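Long-range contact in Sb(V)-As(V) reductase (Leishmania major, PDB 2J6P), which probably reduces pentavalent arsenate and antimonate to their trivalent forms, using a rhodanese-like fold related to that of the Cdc25 phosphatases: residues S21-D29 / L59-E69. Residues are numbered along the deposited sequence; the frame is centred on the assembly and turned at random.
Sequences SLVKAAVID and LAKTLFEEKKE
L59 meets I28 tip to tip, its CD2 lying 4.0 Å from I28 CD1, near the start of the contact between helix 59-65 and strand 25-29, which run nearly antiparallel (155°). One turn on, L63 divides its two methyls: CD1 also reaches the tip of I28, whereas CD2 settles 3.9 Å from A26 CB. Both leucines also touch F89 of helix 81-96, so this apolar row belongs to the core on one face of the parallel rhodanese-type sheet. A positive phi at K67 closes the helix in a Schellman motif and turns the chain toward the sheet. K68 then bends at chi2 and again at chi4 (-25°), laying CD and CE beside V23 O and A25 O at the strand's N-terminal start, doubtfully close, and turning NZ to a salt bridge with E66 OE1. E69 N donates to K24 O (2.6 Å, 158° at the hydrogen), a link that continues into strand 70-74, the parallel neighbour of 25-29. Side by side with K24, E69 puts OE1 3.5 Å from K24 CD, but the K24 ammonium pairs with D20. The contact thus grades from buried hydrocarbon packing to a polar edge, where the E69 and K24 charges probably attract only at longer range.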
loop_
_atom_site.group_PDB
_atom_site.type_symbol
_atom_site.label_atom_id
_atom_site.label_comp_id
_atom_site.label_asym_id
_atom_site.label_seq_id
_atom_site.Cartn_x
_atom_site.Cartn_y
_atom_site.Cartn_z
ATOM N N SER A 21 16.788 -30.045 9.775
ATOM C CA SER A 21 15.709 -28.991 9.861
ATOM C C SER A 21 15.311 -28.555 8.448
ATOM O O SER A 21 14.158 -28.207 8.164
ATOM C CB SER A 21 16.097 -27.748 10.645
ATOM O OG SER A 21 17.091 -27.981 11.613
ATOM N N LEU A 22 16.257 -28.655 7.539
ATOM C CA LEU A 22 16.022 -28.158 6.229
ATOM C C LEU A 22 14.974 -29.022 5.586
ATOM O O LEU A 22 13.946 -28.504 5.191
ATOM C CB LEU A 22 17.323 -28.070 5.421
ATOM C CG LEU A 22 17.164 -27.494 4.008
ATOM C CD1 LEU A 22 16.511 -26.080 3.999
ATOM C CD2 LEU A 22 18.591 -27.489 3.245
ATOM N N VAL A 23 15.171 -30.337 5.511
ATOM C CA VAL A 23 14.071 -31.233 4.895
ATOM C C VAL A 23 12.682 -31.181 5.622
ATOM O O VAL A 23 11.676 -31.509 5.021
ATOM C CB VAL A 23 14.535 -32.741 4.454
ATOM C CG1 VAL A 23 16.088 -33.081 4.733
ATOM C CG2 VAL A 23 13.500 -33.909 4.925
ATOM N N LYS A 24 12.625 -30.714 6.861
ATOM C CA LYS A 24 11.312 -30.487 7.602
ATOM C C LYS A 24 10.678 -29.064 7.441
ATOM O O LYS A 24 9.582 -28.748 8.024
ATOM C CB LYS A 24 11.561 -30.711 9.100
ATOM C CG LYS A 24 11.956 -32.153 9.421
ATOM C CD LYS A 24 12.412 -32.144 10.857
ATOM C CE LYS A 24 13.047 -33.456 11.292
ATOM N NZ LYS A 24 14.095 -33.023 12.361
ATOM N N ALA A 25 11.408 -28.214 6.715
ATOM C CA ALA A 25 11.045 -26.774 6.607
ATOM C C ALA A 25 10.667 -26.417 5.185
ATOM O O ALA A 25 11.253 -26.971 4.186
ATOM C CB ALA A 25 12.117 -25.790 7.229
ATOM N N ALA A 26 9.640 -25.596 5.046
ATOM C CA ALA A 26 9.340 -25.018 3.745
ATOM C C ALA A 26 9.289 -23.483 3.868
ATOM O O ALA A 26 8.869 -22.959 4.922
ATOM C CB ALA A 26 7.960 -25.558 3.222
ATOM N N VAL A 27 9.685 -22.781 2.788
ATOM C CA VAL A 27 9.791 -21.280 2.790
ATOM C C VAL A 27 8.762 -20.893 1.754
ATOM O O VAL A 27 8.813 -21.394 0.658
ATOM C CB VAL A 27 11.145 -20.777 2.472
ATOM C CG1 VAL A 27 11.154 -19.198 2.369
ATOM C CG2 VAL A 27 12.045 -21.214 3.566
ATOM N N ILE A 28 7.734 -20.166 2.174
ATOM C CA ILE A 28 6.596 -19.778 1.266
ATOM C C ILE A 28 6.814 -18.269 0.957
ATOM O O ILE A 28 6.776 -17.442 1.821
ATOM C CB ILE A 28 5.267 -20.033 1.844
ATOM C CG1 ILE A 28 5.222 -21.449 2.524
ATOM C CG2 ILE A 28 4.088 -19.662 0.763
ATOM C CD1 ILE A 28 5.411 -22.583 1.595
ATOM N N ASP A 29 7.195 -17.976 -0.261
ATOM C CA ASP A 29 7.456 -16.616 -0.631
ATOM C C ASP A 29 6.108 -16.032 -1.188
ATOM O O ASP A 29 5.578 -16.553 -2.149
ATOM C CB ASP A 29 8.417 -16.659 -1.781
ATOM C CG ASP A 29 8.844 -15.248 -2.280
ATOM O OD1 ASP A 29 8.186 -14.188 -2.016
ATOM O OD2 ASP A 29 9.881 -15.270 -2.977
ATOM N N LEU A 59 -1.638 -26.660 -1.187
ATOM C CA LEU A 59 -0.315 -26.577 -0.534
ATOM C C LEU A 59 -0.314 -27.308 0.864
ATOM O O LEU A 59 0.679 -27.935 1.236
ATOM C CB LEU A 59 0.067 -25.096 -0.257
ATOM C CG LEU A 59 1.465 -24.891 0.328
ATOM C CD1 LEU A 59 2.720 -25.431 -0.582
ATOM C CD2 LEU A 59 1.655 -23.296 0.579
ATOM N N ALA A 60 -1.398 -27.118 1.629
ATOM C CA ALA A 60 -1.518 -27.746 2.957
ATOM C C ALA A 60 -1.375 -29.246 2.769
ATOM O O ALA A 60 -0.647 -29.866 3.529
ATOM C CB ALA A 60 -2.911 -27.377 3.603
ATOM N N LYS A 61 -2.087 -29.861 1.814
ATOM C CA LYS A 61 -1.973 -31.336 1.714
ATOM C C LYS A 61 -0.542 -31.697 1.293
ATOM O O LYS A 61 0.078 -32.626 1.807
ATOM C CB LYS A 61 -2.955 -31.802 0.619
ATOM C CG LYS A 61 -2.934 -33.357 0.289
ATOM C CD LYS A 61 -4.051 -33.638 -0.705
ATOM C CE LYS A 61 -4.701 -35.062 -0.607
ATOM N NZ LYS A 61 -3.730 -35.909 -1.243
ATOM N N THR A 62 0.029 -30.924 0.342
ATOM C CA THR A 62 1.389 -31.258 -0.155
ATOM C C THR A 62 2.381 -31.172 0.933
ATOM O O THR A 62 3.225 -32.067 1.106
ATOM C CB THR A 62 1.814 -30.312 -1.298
ATOM O OG1 THR A 62 0.934 -30.591 -2.399
ATOM C CG2 THR A 62 3.234 -30.648 -1.819
ATOM N N LEU A 63 2.308 -30.116 1.731
ATOM C CA LEU A 63 3.313 -30.019 2.789
ATOM C C LEU A 63 3.135 -31.086 3.872
ATOM O O LEU A 63 4.109 -31.507 4.502
ATOM C CB LEU A 63 3.411 -28.616 3.414
ATOM C CG LEU A 63 3.766 -27.522 2.294
ATOM C CD1 LEU A 63 3.768 -26.151 3.022
ATOM C CD2 LEU A 63 5.144 -27.714 1.489
ATOM N N PHE A 64 1.871 -31.361 4.205
ATOM C CA PHE A 64 1.615 -32.396 5.139
ATOM C C PHE A 64 2.239 -33.749 4.645
ATOM O O PHE A 64 2.919 -34.468 5.374
ATOM C CB PHE A 64 0.111 -32.664 5.263
ATOM C CG PHE A 64 -0.155 -33.744 6.246
ATOM C CD1 PHE A 64 0.007 -33.480 7.622
ATOM C CD2 PHE A 64 -0.558 -35.025 5.816
ATOM C CE1 PHE A 64 -0.289 -34.525 8.581
ATOM C CE2 PHE A 64 -0.773 -36.065 6.725
ATOM C CZ PHE A 64 -0.633 -35.779 8.152
ATOM N N GLU A 65 1.980 -34.068 3.389
ATOM C CA GLU A 65 2.436 -35.310 2.852
ATOM C C GLU A 65 3.923 -35.340 2.709
ATOM O O GLU A 65 4.507 -36.430 2.854
ATOM C CB GLU A 65 1.717 -35.589 1.515
ATOM C CG GLU A 65 0.245 -35.958 1.856
ATOM C CD GLU A 65 -0.613 -36.389 0.645
ATOM O OE1 GLU A 65 -0.112 -36.164 -0.524
ATOM O OE2 GLU A 65 -1.803 -36.867 0.873
ATOM N N GLU A 66 4.559 -34.192 2.479
ATOM C CA GLU A 66 6.010 -34.161 2.472
ATOM C C GLU A 66 6.600 -34.174 3.858
ATOM O O GLU A 66 7.844 -34.058 4.008
ATOM C CB GLU A 66 6.580 -32.934 1.744
ATOM C CG GLU A 66 6.324 -33.064 0.228
ATOM C CD GLU A 66 6.632 -31.779 -0.486
ATOM O OE1 GLU A 66 7.139 -30.879 0.199
ATOM O OE2 GLU A 66 6.375 -31.661 -1.695
ATOM N N LYS A 67 5.750 -34.291 4.880
ATOM C CA LYS A 67 6.304 -34.340 6.265
ATOM C C LYS A 67 6.922 -33.036 6.765
ATOM O O LYS A 67 7.729 -33.088 7.744
ATOM C CB LYS A 67 7.361 -35.438 6.468
ATOM C CG LYS A 67 6.954 -36.826 6.016
ATOM C CD LYS A 67 5.651 -37.214 6.788
ATOM C CE LYS A 67 5.614 -38.769 7.229
ATOM N NZ LYS A 67 4.709 -39.602 6.324
ATOM N N LYS A 68 6.526 -31.883 6.191
ATOM C CA LYS A 68 7.098 -30.618 6.642
ATOM C C LYS A 68 6.589 -30.403 8.049
ATOM O O LYS A 68 5.374 -30.682 8.336
ATOM C CB LYS A 68 6.758 -29.470 5.636
ATOM C CG LYS A 68 7.609 -29.639 4.199
ATOM C CD LYS A 68 9.111 -29.601 4.400
ATOM C CE LYS A 68 10.145 -29.501 3.067
ATOM N NZ LYS A 68 9.156 -30.087 2.306
ATOM N N GLU A 69 7.417 -29.799 8.908
ATOM C CA GLU A 69 6.952 -29.425 10.271
ATOM C C GLU A 69 6.913 -27.973 10.455
ATOM O O GLU A 69 6.257 -27.511 11.409
ATOM C CB GLU A 69 7.923 -29.966 11.388
ATOM C CG GLU A 69 7.936 -31.501 11.339
ATOM C CD GLU A 69 9.092 -32.156 12.150
ATOM O OE1 GLU A 69 9.747 -31.470 12.987
ATOM O OE2 GLU A 69 9.305 -33.394 11.927
#